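Local atomic coordinates of putative cyclohexadienyl dehydrogenase and ADH prephenate dehydrogenase (Rhizobium meliloti, PDB entry 4WJI), a protein that probably catalyses the oxidative decarboxylation of prephenate to 4-hydroxyphenylpyruvate in tyrosine biosynthesis, and binds NADP and tyrosine. Residues 7-12 / 18-23; 33-38 / 59-64; 146-151 / 178-183. All coordinates share one frame; numbering follows the deposited sequence.

Contact 1: residues 7-12 / 18-23. With NAP (NADP nicotinamide-adenine-dinucleotide phosphate), chain B.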
loop_
_atom_site.group_PDB
_atom_site.type_symbol
_atom_site.label_atom_id
_atom_site.label_comp_id
_atom_site.label_asym_id
_atom_site.label_seq_id
_atom_site.Cartn_x
_atom_site.Cartn_y
_atom_site.Cartn_z
ATOM N N ILE A 7 5.157 -32.312 -16.033
ATOM C CA ILE A 7 4.687 -30.931 -16.038
ATOM C C ILE A 7 5.725 -30.086 -16.739
ATOM O O ILE A 7 6.878 -30.096 -16.328
ATOM C CB ILE A 7 4.421 -30.384 -14.640
ATOM C CG1 ILE A 7 3.389 -31.264 -13.886
ATOM C CG2 ILE A 7 3.958 -28.930 -14.730
ATOM C CD1 ILE A 7 3.135 -30.779 -12.504
ATOM N N ALA A 8 5.293 -29.367 -17.800
ATOM C CA ALA A 8 6.171 -28.442 -18.511
ATOM C C ALA A 8 5.824 -27.014 -18.097
ATOM O O ALA A 8 4.645 -26.600 -18.158
ATOM C CB ALA A 8 5.965 -28.570 -19.998
ATOM N N LEU A 9 6.854 -26.273 -17.660
ATOM C CA LEU A 9 6.684 -24.886 -17.225
ATOM C C LEU A 9 7.281 -24.018 -18.285
ATOM O O LEU A 9 8.495 -24.059 -18.515
ATOM C CB LEU A 9 7.403 -24.659 -15.902
ATOM C CG LEU A 9 6.891 -25.562 -14.763
ATOM C CD1 LEU A 9 7.694 -25.307 -13.499
ATOM C CD2 LEU A 9 5.386 -25.376 -14.502
ATOM N N ILE A 10 6.417 -23.243 -18.950
ATOM C CA ILE A 10 6.889 -22.300 -19.985
ATOM C C ILE A 10 6.868 -20.908 -19.368
ATOM O O ILE A 10 5.793 -20.342 -19.110
ATOM C CB ILE A 10 5.993 -22.313 -21.224
ATOM C CG1 ILE A 10 5.898 -23.727 -21.812
ATOM C CG2 ILE A 10 6.537 -21.296 -22.257
ATOM C CD1 ILE A 10 5.000 -23.896 -23.013
ATOM N N GLY A 11 8.054 -20.367 -19.085
ATOM C CA GLY A 11 8.166 -19.181 -18.262
ATOM C C GLY A 11 8.514 -19.584 -16.826
ATOM O O GLY A 11 7.873 -20.466 -16.246
ATOM N N ILE A 12 9.549 -18.973 -16.279
ATOM C CA ILE A 12 10.140 -19.414 -15.026
ATOM C C ILE A 12 10.563 -18.197 -14.195
ATOM O O ILE A 12 11.552 -18.222 -13.471
ATOM C CB ILE A 12 11.280 -20.454 -15.303
ATOM C CG1 ILE A 12 11.549 -21.333 -14.056
ATOM C CG2 ILE A 12 12.496 -19.804 -15.907
ATOM C CD1 ILE A 12 10.443 -22.329 -13.771
ATOM N N SER A 18 7.822 -20.121 -8.630
ATOM C CA SER A 18 7.125 -20.427 -7.393
ATOM C C SER A 18 6.354 -21.744 -7.548
ATOM O O SER A 18 6.347 -22.615 -6.655
ATOM C CB SER A 18 6.237 -19.255 -6.952
ATOM O OG SER A 18 7.055 -18.147 -6.597
ATOM N N ILE A 19 5.725 -21.901 -8.711
ATOM C CA ILE A 19 5.035 -23.171 -9.029
ATOM C C ILE A 19 6.057 -24.313 -9.063
ATOM O O ILE A 19 5.844 -25.364 -8.464
ATOM C CB ILE A 19 4.267 -23.053 -10.346
ATOM C CG1 ILE A 19 3.117 -22.040 -10.193
ATOM C CG2 ILE A 19 3.792 -24.397 -10.804
ATOM C CD1 ILE A 19 2.404 -21.726 -11.474
ATOM N N ALA A 20 7.190 -24.091 -9.704
ATOM C CA ALA A 20 8.222 -25.126 -9.732
ATOM C C ALA A 20 8.657 -25.579 -8.326
ATOM O O ALA A 20 8.766 -26.764 -8.059
ATOM C CB ALA A 20 9.432 -24.672 -10.532
ATOM N N ARG A 21 8.862 -24.614 -7.427
ATOM C CA ARG A 21 9.312 -24.934 -6.083
ATOM C C ARG A 21 8.227 -25.698 -5.326
ATOM O O ARG A 21 8.554 -26.639 -4.591
ATOM C CB ARG A 21 9.736 -23.659 -5.346
ATOM C CG ARG A 21 11.068 -23.085 -5.815
ATOM C CD ARG A 21 11.375 -21.793 -5.109
ATOM N NE ARG A 21 12.659 -21.155 -5.455
ATOM C CZ ARG A 21 12.840 -20.251 -6.411
ATOM N NH1 ARG A 21 11.870 -19.973 -7.271
ATOM N NH2 ARG A 21 14.005 -19.632 -6.552
ATOM N N ASP A 22 6.973 -25.319 -5.497
ATOM C CA ASP A 22 5.881 -26.037 -4.843
ATOM C C ASP A 22 5.716 -27.474 -5.372
ATOM O O ASP A 22 5.440 -28.406 -4.585
ATOM C CB ASP A 22 4.553 -25.311 -5.009
ATOM C CG ASP A 22 4.437 -24.110 -4.166
ATOM O OD1 ASP A 22 5.119 -24.019 -3.096
ATOM O OD2 ASP A 22 3.592 -23.243 -4.555
ATOM N N ILE A 23 5.845 -27.651 -6.686
ATOM C CA ILE A 23 5.789 -28.978 -7.265
ATOM C C ILE A 23 6.866 -29.847 -6.661
ATOM O O ILE A 23 6.591 -31.000 -6.298
ATOM C CB ILE A 23 5.925 -28.933 -8.824
ATOM C CG1 ILE A 23 4.713 -28.285 -9.490
ATOM C CG2 ILE A 23 6.172 -30.327 -9.379
ATOM C CD1 ILE A 23 5.006 -27.885 -10.938
HETATM P PA NAP B . 8.462 -12.526 -14.593
HETATM O O1A NAP B . 8.983 -12.857 -13.247
HETATM O O2A NAP B . 8.890 -11.293 -15.315
HETATM O O5B NAP B . 8.788 -13.766 -15.559
HETATM C C5B NAP B . 8.587 -13.650 -16.962
HETATM C C4B NAP B . 8.826 -14.972 -17.690
HETATM O O4B NAP B . 8.317 -14.845 -19.012
HETATM C C3B NAP B . 10.300 -15.292 -17.863
HETATM O O3B NAP B . 10.503 -16.688 -18.004
HETATM C C2B NAP B . 10.629 -14.663 -19.191
HETATM O O2B NAP B . 11.683 -15.317 -19.841
HETATM C C1B NAP B . 9.364 -14.918 -19.964
HETATM N N9A NAP B . 9.065 -14.014 -21.108
HETATM C C8A NAP B . 9.035 -12.691 -21.113
HETATM N N7A NAP B . 8.678 -12.171 -22.260
HETATM C C5A NAP B . 8.467 -13.245 -23.071
HETATM C C6A NAP B . 8.080 -13.365 -24.421
HETATM N N6A NAP B . 7.838 -12.276 -25.176
HETATM N N1A NAP B . 7.939 -14.582 -24.901
HETATM C C2A NAP B . 8.174 -15.630 -24.130
HETATM N N3A NAP B . 8.553 -15.621 -22.865
HETATM C C4A NAP B . 8.697 -14.402 -22.363
HETATM O O3 NAP B . 6.860 -12.570 -14.604
HETATM P PN NAP B . 5.768 -13.203 -13.625
HETATM O O1N NAP B . 5.596 -12.238 -12.564
HETATM O O2N NAP B . 6.091 -14.593 -13.307
HETATM O O5D NAP B . 4.438 -13.114 -14.535
HETATM C C5D NAP B . 4.083 -14.117 -15.453
HETATM C C4D NAP B . 2.572 -14.078 -15.660
HETATM O O4D NAP B . 1.948 -14.197 -14.398
HETATM C C3D NAP B . 2.073 -12.788 -16.238
HETATM O O3D NAP B . 1.057 -13.051 -17.192
HETATM C C2D NAP B . 1.517 -12.027 -15.059
HETATM O O2D NAP B . 0.489 -11.165 -15.477
HETATM C C1D NAP B . 0.972 -13.196 -14.239
HETATM N N1N NAP B . 0.912 -12.982 -12.785
HETATM C C2N NAP B . 1.834 -12.243 -12.163
HETATM C C3N NAP B . 1.780 -12.038 -10.805
HETATM C C7N NAP B . 2.772 -11.190 -10.044
HETATM O O7N NAP B . 2.475 -10.788 -8.952
HETATM N N7N NAP B . 3.926 -10.932 -10.619
HETATM C C4N NAP B . 0.761 -12.628 -10.105
HETATM C C5N NAP B . -0.153 -13.402 -10.772
HETATM C C6N NAP B . -0.090 -13.554 -12.130
HETATM P P2B NAP B . 13.150 -14.664 -19.939
HETATM O O1X NAP B . 13.485 -14.161 -18.575
HETATM O O2X NAP B . 14.008 -15.818 -20.373
HETATM O O3X NAP B . 13.129 -13.524 -20.939
#
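Leu9 and Ala20 meet with no flat group between them: no ring, amide or guanidinium offers a face or an edge across this contact, which is made by methyl groups. The closest point is Leu9 CD1 on Ala20 CB at 3.5 Å, tighter than ordinary van der Waals contact. Alanine suits this place in the helix because its single methyl lets the strand come close. The other Leu9 branch, CD2, crosses to the CG2 of Ile19 at 4.1 Å. Leu9 can reach both helix residues because its CG stands anti to the carbonyl carbon (chi1 -60°), with the two methyls forking over the helix. Farther back along the strand, Ile7 and Ile23 point their ends at each other, tip to tip, the two CD1 atoms 3.8 Å apart. Ile7, beta-branched, suits a strand, and the long unbranched arm of each isoleucine, ending in CD1, lets the two meet in the buried interior. Phe164 of helix 155-167 packs on Ile7, Ile19 and Ile23.

At the other end the chain turns into the cofactor site. Gly11 adopts a positive phi at which any CB would jam against the carbonyl O of Ile10. Next to it, Ile12 N donates an almost straight hydrogen bond to O3B of NADP, on the ribose on the adenine side, 3.0 Å long with an angle of 168° at the hydrogen. The Ile12 side chain turns back, its CD1 lying 4.1 Å from Ala20 CB, which ties the cofactor loop to the same helix.

Strand 7-10 and helix 18-23 run nearly antiparallel, their axes 10.1 Å apart. This is the first strand-turn-helix of a Rossmann beta-alpha-beta unit, with a glycine-rich turn consistent with the GxGxxG dinucleotide-binding motif.

Contact 2: residues 33-38 / 59-64. With NAP (NADP nicotinamide-adenine-dinucleotide phosphate), chain B.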
loop_
_atom_site.group_PDB
_atom_site.type_symbol
_atom_site.label_atom_id
_atom_site.label_comp_id
_atom_site.label_asym_id
_atom_site.label_seq_id
_atom_site.Cartn_x
_atom_site.Cartn_y
_atom_site.Cartn_z
ATOM N N VAL A 33 9.744 -30.146 -16.495
ATOM C CA VAL A 33 10.490 -29.632 -17.641
ATOM C C VAL A 33 10.399 -28.134 -17.589
ATOM O O VAL A 33 9.293 -27.603 -17.498
ATOM C CB VAL A 33 9.893 -30.141 -18.978
ATOM C CG1 VAL A 33 10.765 -29.678 -20.132
ATOM C CG2 VAL A 33 9.802 -31.674 -18.967
ATOM N N VAL A 34 11.536 -27.448 -17.696
ATOM C CA VAL A 34 11.578 -25.977 -17.643
ATOM C C VAL A 34 12.040 -25.428 -18.978
ATOM O O VAL A 34 13.083 -25.877 -19.542
ATOM C CB VAL A 34 12.539 -25.501 -16.547
ATOM C CG1 VAL A 34 12.788 -24.004 -16.607
ATOM C CG2 VAL A 34 11.965 -25.862 -15.184
ATOM N N THR A 35 11.290 -24.441 -19.457
ATOM C CA THR A 35 11.710 -23.678 -20.614
ATOM C C THR A 35 11.466 -22.204 -20.383
ATOM O O THR A 35 10.535 -21.823 -19.655
ATOM C CB THR A 35 11.051 -24.160 -21.908
ATOM O OG1 THR A 35 11.667 -23.580 -23.060
ATOM C CG2 THR A 35 9.602 -23.920 -21.924
ATOM N N THR A 36 12.317 -21.386 -20.989
ATOM C CA THR A 36 12.169 -19.943 -20.971
ATOM C C THR A 36 12.891 -19.419 -22.211
ATOM O O THR A 36 13.724 -20.157 -22.797
ATOM C CB THR A 36 12.776 -19.366 -19.666
ATOM O OG1 THR A 36 12.406 -17.987 -19.490
ATOM C CG2 THR A 36 14.301 -19.524 -19.563
ATOM N N ARG A 37 12.625 -18.171 -22.593
ATOM C CA ARG A 37 13.159 -17.767 -23.884
ATOM C C ARG A 37 14.655 -17.508 -23.858
ATOM O O ARG A 37 15.325 -17.822 -24.829
ATOM C CB ARG A 37 12.438 -16.612 -24.507
ATOM C CG ARG A 37 12.340 -15.436 -23.632
ATOM C CD ARG A 37 11.982 -14.206 -24.447
ATOM N NE ARG A 37 12.031 -13.098 -23.517
ATOM C CZ ARG A 37 11.703 -11.856 -23.798
ATOM N NH1 ARG A 37 11.216 -11.547 -24.994
ATOM N NH2 ARG A 37 11.822 -10.936 -22.854
ATOM N N SER A 38 15.199 -16.997 -22.748
ATOM C CA SER A 38 16.607 -16.649 -22.745
ATOM C C SER A 38 17.545 -17.670 -22.113
ATOM O O SER A 38 17.198 -18.359 -21.139
ATOM C CB SER A 38 16.776 -15.304 -22.072
ATOM O OG SER A 38 16.731 -15.373 -20.669
ATOM N N ALA A 59 8.466 -25.796 -27.927
ATOM C CA ALA A 59 7.942 -26.917 -28.690
ATOM C C ALA A 59 8.499 -28.237 -28.144
ATOM O O ALA A 59 7.735 -29.188 -27.919
ATOM C CB ALA A 59 8.260 -26.746 -30.156
ATOM N N GLU A 60 9.816 -28.308 -27.940
ATOM C CA GLU A 60 10.403 -29.514 -27.350
ATOM C C GLU A 60 9.912 -29.762 -25.923
ATOM O O GLU A 60 9.660 -30.907 -25.528
ATOM C CB GLU A 60 11.923 -29.398 -27.233
ATOM C CG GLU A 60 12.758 -29.518 -28.468
ATOM C CD GLU A 60 14.250 -29.634 -28.111
ATOM O OE1 GLU A 60 14.676 -29.468 -26.898
ATOM O OE2 GLU A 60 15.013 -29.884 -29.064
ATOM N N ALA A 61 9.751 -28.684 -25.162
ATOM C CA ALA A 61 9.396 -28.815 -23.743
ATOM C C ALA A 61 8.075 -29.527 -23.502
ATOM O O ALA A 61 7.896 -30.206 -22.461
ATOM C CB ALA A 61 9.353 -27.451 -23.073
ATOM N N VAL A 62 7.133 -29.291 -24.406
ATOM C CA VAL A 62 5.805 -29.843 -24.227
ATOM C C VAL A 62 5.654 -31.275 -24.721
ATOM O O VAL A 62 4.616 -31.878 -24.502
ATOM C CB VAL A 62 4.689 -28.964 -24.813
ATOM C CG1 VAL A 62 4.797 -27.566 -24.258
ATOM C CG2 VAL A 62 4.737 -28.917 -26.340
ATOM N N GLU A 63 6.663 -31.828 -25.376
ATOM C CA GLU A 63 6.528 -33.175 -25.947
ATOM C C GLU A 63 6.262 -34.203 -24.831
ATOM O O GLU A 63 7.025 -34.307 -23.886
ATOM C CB GLU A 63 7.729 -33.467 -26.830
ATOM C CG GLU A 63 7.672 -32.581 -28.092
ATOM C CD GLU A 63 8.804 -32.742 -29.095
ATOM O OE1 GLU A 63 9.775 -33.516 -28.848
ATOM O OE2 GLU A 63 8.715 -32.066 -30.153
ATOM N N GLY A 64 5.095 -34.839 -24.862
ATOM C CA GLY A 64 4.715 -35.802 -23.818
ATOM C C GLY A 64 4.260 -35.262 -22.492
ATOM O O GLY A 64 4.033 -36.007 -21.551
HETATM P PA NAP B . 8.462 -12.526 -14.593
HETATM O O1A NAP B . 8.983 -12.857 -13.247
HETATM O O2A NAP B . 8.890 -11.293 -15.315
HETATM O O5B NAP B . 8.788 -13.766 -15.559
HETATM C C5B NAP B . 8.587 -13.650 -16.962
HETATM C C4B NAP B . 8.826 -14.972 -17.690
HETATM O O4B NAP B . 8.317 -14.845 -19.012
HETATM C C3B NAP B . 10.300 -15.292 -17.863
HETATM O O3B NAP B . 10.503 -16.688 -18.004
HETATM C C2B NAP B . 10.629 -14.663 -19.191
HETATM O O2B NAP B . 11.683 -15.317 -19.841
HETATM C C1B NAP B . 9.364 -14.918 -19.964
HETATM N N9A NAP B . 9.065 -14.014 -21.108
HETATM C C8A NAP B . 9.035 -12.691 -21.113
HETATM N N7A NAP B . 8.678 -12.171 -22.260
HETATM C C5A NAP B . 8.467 -13.245 -23.071
HETATM C C6A NAP B . 8.080 -13.365 -24.421
HETATM N N6A NAP B . 7.838 -12.276 -25.176
HETATM N N1A NAP B . 7.939 -14.582 -24.901
HETATM C C2A NAP B . 8.174 -15.630 -24.130
HETATM N N3A NAP B . 8.553 -15.621 -22.865
HETATM C C4A NAP B . 8.697 -14.402 -22.363
HETATM O O3 NAP B . 6.860 -12.570 -14.604
HETATM P PN NAP B . 5.768 -13.203 -13.625
HETATM O O1N NAP B . 5.596 -12.238 -12.564
HETATM O O2N NAP B . 6.091 -14.593 -13.307
HETATM O O5D NAP B . 4.438 -13.114 -14.535
HETATM C C5D NAP B . 4.083 -14.117 -15.453
HETATM C C4D NAP B . 2.572 -14.078 -15.660
HETATM O O4D NAP B . 1.948 -14.197 -14.398
HETATM C C3D NAP B . 2.073 -12.788 -16.238
HETATM O O3D NAP B . 1.057 -13.051 -17.192
HETATM C C2D NAP B . 1.517 -12.027 -15.059
HETATM O O2D NAP B . 0.489 -11.165 -15.477
HETATM C C1D NAP B . 0.972 -13.196 -14.239
HETATM N N1N NAP B . 0.912 -12.982 -12.785
HETATM C C2N NAP B . 1.834 -12.243 -12.163
HETATM C C3N NAP B . 1.780 -12.038 -10.805
HETATM C C7N NAP B . 2.772 -11.190 -10.044
HETATM O O7N NAP B . 2.475 -10.788 -8.952
HETATM N N7N NAP B . 3.926 -10.932 -10.619
HETATM C C4N NAP B . 0.761 -12.628 -10.105
HETATM C C5N NAP B . -0.153 -13.402 -10.772
HETATM C C6N NAP B . -0.090 -13.554 -12.130
HETATM P P2B NAP B . 13.150 -14.664 -19.939
HETATM O O1X NAP B . 13.485 -14.161 -18.575
HETATM O O2X NAP B . 14.008 -15.818 -20.373
HETATM O O3X NAP B . 13.129 -13.524 -20.939
#
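Ala61 packs against Val33 and Thr35 by van der Waals contact, methyl groups against the alanine's methyl and its carbonyl O. Val33 CG1 lies 3.7 Å from Ala61 O and a little farther from its CB, while Thr35 sets its CG2 against Ala61 CB, also at 3.7 Å. A small alanine lets the short helix lie close on the strand. Thr35 serves two neighbours: with OG1 anti to the backbone N (chi1 -169°), the hydroxyl turns to Thr55 O and the methyl is left for Ala61.

The hydrogen bonds to NADP come from the loop after the strand, which reads the ribose on the adenine side and its 2'-phosphate. Thr36 OG1 accepts from O3B at 2.7 Å and donates to phosphate oxygen O2X at 2.8 Å, a relay suited to a hydroxyl. Ser38 grips that same O2X twice, through its N at 2.9 Å and its OG at 2.8 Å, so three donors converge on it. Ser38 is also the N-cap of helix 39-48, whose start would probably favour the negative charge.

The charged, flat contact is that of Arg37. Its NE meets O3X in the guanidinium plane, at 2.8 Å and nearly straight (172°), while one face of the group covers the adenine, with N7A over its centre. Arginine can pair with phosphate and lie on a base at once.

Strand 29-35 runs between strands 4-10 and 53-55, bonded through Val33 to Ile7 and Leu9 and through Val34 to Arg53 and Thr55; helix 39-48 packs on Val34 from the side away from Ala61.

Contact 3: residues 146-151 / 178-183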
loop_
_atom_site.group_PDB
_atom_site.type_symbol
_atom_site.label_atom_id
_atom_site.label_comp_id
_atom_site.label_asym_id
_atom_site.label_seq_id
_atom_site.Cartn_x
_atom_site.Cartn_y
_atom_site.Cartn_z
ATOM N N ILE A 146 -8.364 -18.300 -9.570
ATOM C CA ILE A 146 -9.569 -18.268 -10.390
ATOM C C ILE A 146 -9.307 -19.026 -11.684
ATOM O O ILE A 146 -8.360 -18.731 -12.417
ATOM C CB ILE A 146 -10.017 -16.811 -10.706
ATOM C CG1 ILE A 146 -10.296 -16.004 -9.423
ATOM C CG2 ILE A 146 -11.216 -16.801 -11.631
ATOM C CD1 ILE A 146 -10.441 -14.518 -9.643
ATOM N N LEU A 147 -10.154 -19.999 -11.956
ATOM C CA LEU A 147 -10.176 -20.681 -13.258
ATOM C C LEU A 147 -11.290 -20.160 -14.125
ATOM O O LEU A 147 -12.375 -19.850 -13.624
ATOM C CB LEU A 147 -10.331 -22.185 -13.067
ATOM C CG LEU A 147 -9.342 -22.910 -12.160
ATOM C CD1 LEU A 147 -9.627 -24.417 -12.076
ATOM C CD2 LEU A 147 -7.917 -22.623 -12.601
ATOM N N THR A 148 -11.036 -20.072 -15.437
ATOM C CA THR A 148 -12.067 -19.517 -16.342
ATOM C C THR A 148 -12.249 -20.469 -17.576
ATOM O O THR A 148 -11.965 -20.095 -18.713
ATOM C CB THR A 148 -11.773 -18.048 -16.769
ATOM O OG1 THR A 148 -10.610 -18.002 -17.606
ATOM C CG2 THR A 148 -11.533 -17.173 -15.601
ATOM N N PRO A 149 -12.679 -21.740 -17.338
ATOM C CA PRO A 149 -12.828 -22.669 -18.474
ATOM C C PRO A 149 -13.913 -22.229 -19.443
ATOM O O PRO A 149 -15.007 -21.920 -19.020
ATOM C CB PRO A 149 -13.247 -23.981 -17.822
ATOM C CG PRO A 149 -13.557 -23.687 -16.425
ATOM C CD PRO A 149 -13.143 -22.316 -16.066
ATOM N N PRO A 150 -13.605 -22.212 -20.740
ATOM C CA PRO A 150 -14.665 -21.941 -21.714
ATOM C C PRO A 150 -15.762 -23.032 -21.658
ATOM O O PRO A 150 -15.561 -24.126 -21.203
ATOM C CB PRO A 150 -13.909 -21.923 -23.047
ATOM C CG PRO A 150 -12.510 -21.537 -22.696
ATOM C CD PRO A 150 -12.258 -22.149 -21.343
ATOM N N ALA A 151 -16.947 -22.674 -22.108
ATOM C CA ALA A 151 -18.068 -23.596 -22.174
ATOM C C ALA A 151 -17.658 -24.850 -22.935
ATOM O O ALA A 151 -17.032 -24.757 -23.955
ATOM C CB ALA A 151 -19.216 -22.907 -22.904
ATOM N N LYS A 178 -15.074 -12.746 -18.976
ATOM C CA LYS A 178 -15.413 -11.329 -18.943
ATOM C C LYS A 178 -15.652 -10.852 -17.530
ATOM O O LYS A 178 -15.256 -9.734 -17.188
ATOM C CB LYS A 178 -16.613 -11.003 -19.834
ATOM C CG LYS A 178 -16.251 -11.116 -21.311
ATOM C CD LYS A 178 -17.177 -10.336 -22.227
ATOM C CE LYS A 178 -16.664 -10.348 -23.669
ATOM N NZ LYS A 178 -16.395 -11.711 -24.211
ATOM N N HIS A 179 -16.315 -11.672 -16.709
ATOM C CA HIS A 179 -16.510 -11.292 -15.308
ATOM C C HIS A 179 -15.180 -11.209 -14.570
ATOM O O HIS A 179 -14.931 -10.253 -13.811
ATOM C CB HIS A 179 -17.474 -12.219 -14.606
ATOM C CG HIS A 179 -17.825 -11.800 -13.217
ATOM N ND1 HIS A 179 -18.473 -10.623 -12.930
ATOM C CD2 HIS A 179 -17.578 -12.391 -12.028
ATOM C CE1 HIS A 179 -18.626 -10.515 -11.622
ATOM N NE2 HIS A 179 -18.093 -11.579 -11.054
ATOM N N HIS A 180 -14.294 -12.188 -14.797
ATOM C CA HIS A 180 -12.922 -12.106 -14.254
ATOM C C HIS A 180 -12.262 -10.776 -14.552
ATOM O O HIS A 180 -11.669 -10.145 -13.689
ATOM C CB HIS A 180 -12.056 -13.257 -14.750
ATOM C CG HIS A 180 -10.585 -13.075 -14.473
ATOM N ND1 HIS A 180 -9.792 -12.237 -15.206
ATOM C CD2 HIS A 180 -9.787 -13.605 -13.514
ATOM C CE1 HIS A 180 -8.554 -12.261 -14.716
ATOM N NE2 HIS A 180 -8.532 -13.071 -13.680
ATOM N N ASP A 181 -12.318 -10.357 -15.807
ATOM C CA ASP A 181 -11.646 -9.173 -16.242
ATOM C C ASP A 181 -12.235 -7.887 -15.608
ATOM O O ASP A 181 -11.481 -6.958 -15.294
ATOM C CB ASP A 181 -11.573 -9.112 -17.776
ATOM C CG ASP A 181 -10.596 -10.182 -18.385
ATOM O OD1 ASP A 181 -9.826 -10.846 -17.629
ATOM O OD2 ASP A 181 -10.608 -10.345 -19.646
ATOM N N LYS A 182 -13.545 -7.895 -15.320
ATOM C CA LYS A 182 -14.165 -6.765 -14.609
ATOM C C LYS A 182 -13.705 -6.749 -13.143
ATOM O O LYS A 182 -13.332 -5.688 -12.592
ATOM C CB LYS A 182 -15.682 -6.850 -14.657
ATOM C CG LYS A 182 -16.403 -5.625 -14.149
ATOM N N VAL A 183 -13.780 -7.901 -12.489
ATOM C CA VAL A 183 -13.377 -8.028 -11.088
ATOM C C VAL A 183 -11.902 -7.609 -10.928
ATOM O O VAL A 183 -11.543 -6.785 -10.054
ATOM C CB VAL A 183 -13.601 -9.451 -10.555
ATOM C CG1 VAL A 183 -13.039 -9.608 -9.144
ATOM C CG2 VAL A 183 -15.099 -9.804 -10.514
#
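Ile146, Thr148 and His180 form a buried van der Waals contact of methyl groups with a histidine, between the end of strand 144-147, with the loop after it, and the beginning of helix 177-203. The branched Ile146 offers two methyls, CG2 and CD1, to one ring carbon, His180 CD2, each at 4.0 Å, CG2 arriving at the ring edge, near its plane. Thr148 offers its one methyl, CG2, to His180 CB at 4.0 Å, the side chains crossing at about a right angle. CG of His180 stands anti to the backbone N (chi1 168°), which carries the ring to the strand side and leaves both nitrogens for polar partners. This joins the Rossmann-type sheet to the helical dimerization part; Tyr216 of the second subunit also packs on Ile146. His180 ND1 donates to Asp181 OD1 at 2.8 Å, on the anti side of the carboxylate and 25° out of its plane, and backbone amides of Lys101 and Gly102 hold Asp181. His180 NE2 is hydrogen-bonded to His122 ND1, the rings meeting at about 60°. With a leucine in place of His180, His122 of the tyrosine pocket would probably lose the partner of its ND1, and Asp181 its ring donor.

All three contacts are buried and reach the same sheet, yet they differ in what surrounds them. Contacts 1 and 2 are neighbours, their centres 11 Å apart, and share the bonded strands 4-10 and 29-35; both touch NADP, contact 1 through a backbone amide and contact 2 through hydroxyls and an arginine at the phosphate. Contact 1 is aliphatic throughout, whereas contact 2 couples a small apolar patch to a loop that grows more exposed at Arg37 and Ser38. Contact 3 lies 23 Å from contact 1 between centres, does not touch the cofactor, and pairs aliphatic groups with a histidine near bound tyrosine and the second subunit.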